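Local coordinates for sensor protein DivL (Caulobacter crescentus, PDB 4Q20), which is a sensor kinase-family protein of two-component signalling, required for cell division and growth, that phosphorylates the cell-cycle regulator CtrA, at residues 56-61 against 80-85; 234-239 against 250-255. All coordinates share one frame; numbering follows the deposited sequence.

Contact 1: 56-61 against 80-85; sequences TTIIGY and AAVRAA
Y61 and A81 make the aromatic part of this contact. The methyl CB of A81 sits over one face of the Y61 ring, 3.7 Å from the ring centroid and 16° off the normal, a CH-pi contact. It lies nearer the CD2-CE2 side, with CD2 of Y61 3.6 Å from CB of A81. CG of Y61 is anti to the carbonyl carbon (chi1 -77°), which turns the ring face to A81. Y61 CB makes a separate contact with V82 CG2, at 3.6 Å.

The other contacts are aliphatic. A85 CB is shared by two residues one turn back from Y61. T57 CG2 reaches it at 3.7 Å, and I58 CG1 at 3.8 Å. I58 also extends its CG2 toward V82 CG1, a looser approach of 4.4 Å. No hydrogen bond crosses between the segments.

The two helices run antiparallel, at 159°, with segment axes 8.5 Å apart. The methyls of A81 and A85 point across this gap. The segments belong to helices 26-66 and 73-103, the antiparallel hairpin of the HisKA dimerization and phosphoacceptor domain. V82 also packs on S62 of the second subunit, and I59 on A86 of that subunit. On the 80-85 side, A80 and A84 touch L133 of helix 116-133.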
# COMPACT_ATOMS: atom_id res chain seq x y z
N THR A 56 -5.17 -5.25 -7.58
CA THR A 56 -5.70 -5.83 -8.81
C THR A 56 -7.22 -6.09 -8.66
O THR A 56 -7.99 -5.78 -9.57
CB THR A 56 -4.87 -7.11 -9.13
OG1 THR A 56 -3.55 -6.71 -9.50
CG2 THR A 56 -5.45 -7.95 -10.23
N THR A 57 -7.63 -6.57 -7.48
CA THR A 57 -9.01 -6.88 -7.10
C THR A 57 -9.86 -5.59 -7.01
O THR A 57 -10.98 -5.55 -7.52
CB THR A 57 -8.99 -7.69 -5.79
OG1 THR A 57 -8.20 -8.87 -6.01
CG2 THR A 57 -10.38 -8.10 -5.33
N ILE A 58 -9.31 -4.54 -6.40
CA ILE A 58 -9.94 -3.23 -6.25
C ILE A 58 -10.20 -2.61 -7.62
O ILE A 58 -11.32 -2.17 -7.86
CB ILE A 58 -9.11 -2.25 -5.33
CG1 ILE A 58 -9.10 -2.72 -3.89
CG2 ILE A 58 -9.59 -0.80 -5.41
CD1 ILE A 58 -7.92 -2.08 -3.08
N ILE A 59 -9.17 -2.58 -8.51
CA ILE A 59 -9.30 -2.03 -9.86
C ILE A 59 -10.36 -2.81 -10.63
O ILE A 59 -11.31 -2.20 -11.10
CB ILE A 59 -7.93 -1.97 -10.62
CG1 ILE A 59 -6.92 -0.98 -9.97
CG2 ILE A 59 -8.10 -1.66 -12.11
CD1 ILE A 59 -7.41 0.53 -9.69
N GLY A 60 -10.20 -4.14 -10.72
CA GLY A 60 -11.08 -5.05 -11.46
C GLY A 60 -12.54 -4.91 -11.10
O GLY A 60 -13.37 -4.66 -11.97
N TYR A 61 -12.86 -4.99 -9.82
CA TYR A 61 -14.25 -4.87 -9.36
C TYR A 61 -14.80 -3.43 -9.37
O TYR A 61 -15.99 -3.29 -9.65
CB TYR A 61 -14.41 -5.48 -7.99
CG TYR A 61 -14.47 -6.99 -8.03
CD1 TYR A 61 -15.56 -7.65 -8.59
CD2 TYR A 61 -13.43 -7.76 -7.52
CE1 TYR A 61 -15.62 -9.03 -8.63
CE2 TYR A 61 -13.48 -9.15 -7.56
CZ TYR A 61 -14.59 -9.78 -8.10
OH TYR A 61 -14.69 -11.14 -8.15
N ALA A 80 -18.68 -5.22 -2.18
CA ALA A 80 -18.19 -6.06 -1.11
C ALA A 80 -16.79 -6.59 -1.42
O ALA A 80 -15.93 -6.60 -0.54
CB ALA A 80 -19.15 -7.21 -0.88
N ALA A 81 -16.53 -6.95 -2.69
CA ALA A 81 -15.22 -7.44 -3.09
C ALA A 81 -14.21 -6.30 -3.06
O ALA A 81 -13.12 -6.50 -2.53
CB ALA A 81 -15.27 -8.12 -4.44
N VAL A 82 -14.60 -5.09 -3.47
CA VAL A 82 -13.77 -3.88 -3.38
C VAL A 82 -13.43 -3.55 -1.91
O VAL A 82 -12.27 -3.34 -1.58
CB VAL A 82 -14.44 -2.64 -4.07
CG1 VAL A 82 -13.67 -1.35 -3.77
CG2 VAL A 82 -14.59 -2.83 -5.56
N ARG A 83 -14.44 -3.49 -1.05
CA ARG A 83 -14.28 -3.20 0.38
C ARG A 83 -13.37 -4.25 1.08
O ARG A 83 -12.49 -3.85 1.83
CB ARG A 83 -15.67 -3.11 1.07
CG ARG A 83 -15.64 -2.59 2.51
CD ARG A 83 -16.80 -3.10 3.37
NE ARG A 83 -17.23 -4.45 3.00
CZ ARG A 83 -16.66 -5.58 3.41
NH1 ARG A 83 -15.65 -5.55 4.26
NH2 ARG A 83 -17.10 -6.76 2.95
N ALA A 84 -13.56 -5.57 0.82
CA ALA A 84 -12.74 -6.64 1.41
C ALA A 84 -11.28 -6.54 0.95
O ALA A 84 -10.38 -6.65 1.77
CB ALA A 84 -13.31 -8.00 1.05
N ALA A 85 -11.03 -6.24 -0.32
CA ALA A 85 -9.67 -6.14 -0.83
C ALA A 85 -8.96 -4.91 -0.27
O ALA A 85 -7.76 -4.99 0.07
CB ALA A 85 -9.67 -6.12 -2.33

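Contact 2: 234-239 against 250-255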
# COMPACT_ATOMS: atom_id res chain seq x y z
N GLY A 234 3.31 -11.96 27.73
CA GLY A 234 3.90 -13.06 28.50
C GLY A 234 3.35 -14.42 28.10
O GLY A 234 3.54 -15.41 28.82
N GLY A 235 2.67 -14.48 26.97
CA GLY A 235 2.06 -15.71 26.46
C GLY A 235 2.77 -16.34 25.28
O GLY A 235 3.92 -16.01 24.97
N TRP A 236 2.10 -17.31 24.65
CA TRP A 236 2.60 -18.07 23.50
C TRP A 236 1.42 -18.54 22.64
O TRP A 236 0.28 -18.50 23.09
CB TRP A 236 3.50 -19.24 23.93
CG TRP A 236 2.87 -20.23 24.86
CD1 TRP A 236 2.68 -20.11 26.20
CD2 TRP A 236 2.37 -21.53 24.50
NE1 TRP A 236 2.05 -21.22 26.70
CE2 TRP A 236 1.84 -22.11 25.68
CE3 TRP A 236 2.27 -22.24 23.29
CZ2 TRP A 236 1.27 -23.39 25.69
CZ3 TRP A 236 1.68 -23.50 23.29
CH2 TRP A 236 1.21 -24.07 24.49
N VAL A 237 1.70 -18.89 21.37
CA VAL A 237 0.67 -19.27 20.40
C VAL A 237 0.96 -20.66 19.88
O VAL A 237 2.09 -21.10 19.90
CB VAL A 237 0.48 -18.26 19.22
CG1 VAL A 237 -0.10 -16.97 19.72
CG2 VAL A 237 1.78 -18.00 18.49
N ALA A 238 -0.07 -21.34 19.43
CA ALA A 238 0.04 -22.69 18.90
C ALA A 238 -0.94 -22.91 17.75
O ALA A 238 -1.94 -22.20 17.64
CB ALA A 238 -0.22 -23.70 20.00
N LEU A 239 -0.59 -23.85 16.86
CA LEU A 239 -1.41 -24.28 15.74
C LEU A 239 -1.64 -25.79 15.83
O LEU A 239 -0.69 -26.56 15.90
CB LEU A 239 -0.80 -23.90 14.37
CG LEU A 239 -1.44 -24.60 13.15
CD1 LEU A 239 -2.92 -24.17 12.93
CD2 LEU A 239 -0.57 -24.45 11.90
N THR A 250 -4.44 -21.22 18.93
CA THR A 250 -4.66 -20.91 20.34
C THR A 250 -3.67 -19.86 20.82
O THR A 250 -2.49 -19.94 20.51
CB THR A 250 -4.52 -22.18 21.22
OG1 THR A 250 -5.15 -23.31 20.59
CG2 THR A 250 -5.08 -21.98 22.63
N CYS A 251 -4.16 -18.93 21.64
CA CYS A 251 -3.38 -17.91 22.35
C CYS A 251 -3.38 -18.33 23.78
O CYS A 251 -4.44 -18.40 24.39
CB CYS A 251 -3.97 -16.51 22.18
SG CYS A 251 -4.13 -15.98 20.46
N HIS A 252 -2.23 -18.64 24.32
CA HIS A 252 -2.15 -19.02 25.71
C HIS A 252 -1.70 -17.82 26.48
O HIS A 252 -0.59 -17.32 26.26
CB HIS A 252 -1.19 -20.21 25.87
CG HIS A 252 -1.66 -21.44 25.18
ND1 HIS A 252 -2.26 -22.48 25.89
CD2 HIS A 252 -1.60 -21.78 23.87
CE1 HIS A 252 -2.54 -23.40 24.99
NE2 HIS A 252 -2.16 -23.03 23.77
N LEU A 253 -2.59 -17.29 27.32
CA LEU A 253 -2.31 -16.10 28.13
C LEU A 253 -2.29 -16.47 29.60
O LEU A 253 -3.33 -16.89 30.11
CB LEU A 253 -3.36 -15.00 27.87
CG LEU A 253 -3.44 -14.47 26.43
CD1 LEU A 253 -4.71 -13.68 26.23
CD2 LEU A 253 -2.21 -13.66 26.06
N PRO A 254 -1.12 -16.43 30.28
CA PRO A 254 -1.09 -16.85 31.70
C PRO A 254 -1.77 -15.84 32.63
O PRO A 254 -1.83 -14.64 32.33
CB PRO A 254 0.41 -16.98 32.00
CG PRO A 254 1.05 -16.00 31.08
CD PRO A 254 0.21 -16.02 29.81
N GLU A 255 -2.28 -16.34 33.78
CA GLU A 255 -2.92 -15.57 34.84
C GLU A 255 -1.86 -14.80 35.63
O GLU A 255 -0.75 -15.31 35.85
CB GLU A 255 -3.70 -16.49 35.81
CG GLU A 255 -4.95 -17.17 35.25
CD GLU A 255 -5.66 -18.10 36.22
OE1 GLU A 255 -5.00 -18.60 37.17
OE2 GLU A 255 -6.88 -18.32 36.05
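The first torsions of W236 and H252 bring their rings face to face. W236 CG lies between its backbone N and carbonyl carbon (chi1 58°), while H252 CG is anti to its own carbonyl carbon (chi1 -64°). This lays the indole over the imidazole on one face of a beta hairpin, strands 236-241 and 247-254, at the edge of the mixed sheet of the GHKL ATPase-type domain. The six-membered ring of W236 and the H252 ring form an offset stack, 3.8 Å between centroids and 2° between planes. H252 CB extends the stack as a CH-pi contact, 3.7 Å from the centroid of the five-membered indole ring. H252 ND1 is hydrogen-bonded to E187 on the next strand, which should help fix the imidazole.

The backbones pair antiparallel. W236 with H252 and A238 with T250 are hydrogen-bonded pairs, each with two bonds. H252 N to W236 O is the shortest, at 2.8 Å and nearly straight. V237 and C251 form the non-hydrogen-bonded pair between them. Their side chains point to the other face, where both pack on V230 of helix 222-232. That helix ends in a Schellman motif with G234 as its C-prime residue. P254 CG rests 3.4 Å from the carbonyl O of that same glycine, G234.

Both segments of contact 1 precede those of contact 2 along the chain. Their centres are 34 Å apart, with nearest atoms about 22 Å apart, and the chain's centre lies between them. Both belong to the histidine kinase core but to different domains. Contact 1 joins the two long helices of the HisKA domain, 26-66 and 73-103, beside the second subunit. Contact 2 pairs the last two strands of the GHKL ATPase-type domain, and the second subunit does not reach it. One thus belongs to the dimeric helical stem and the other to the sheet of the ATPase-type domain, the two modules of such a core.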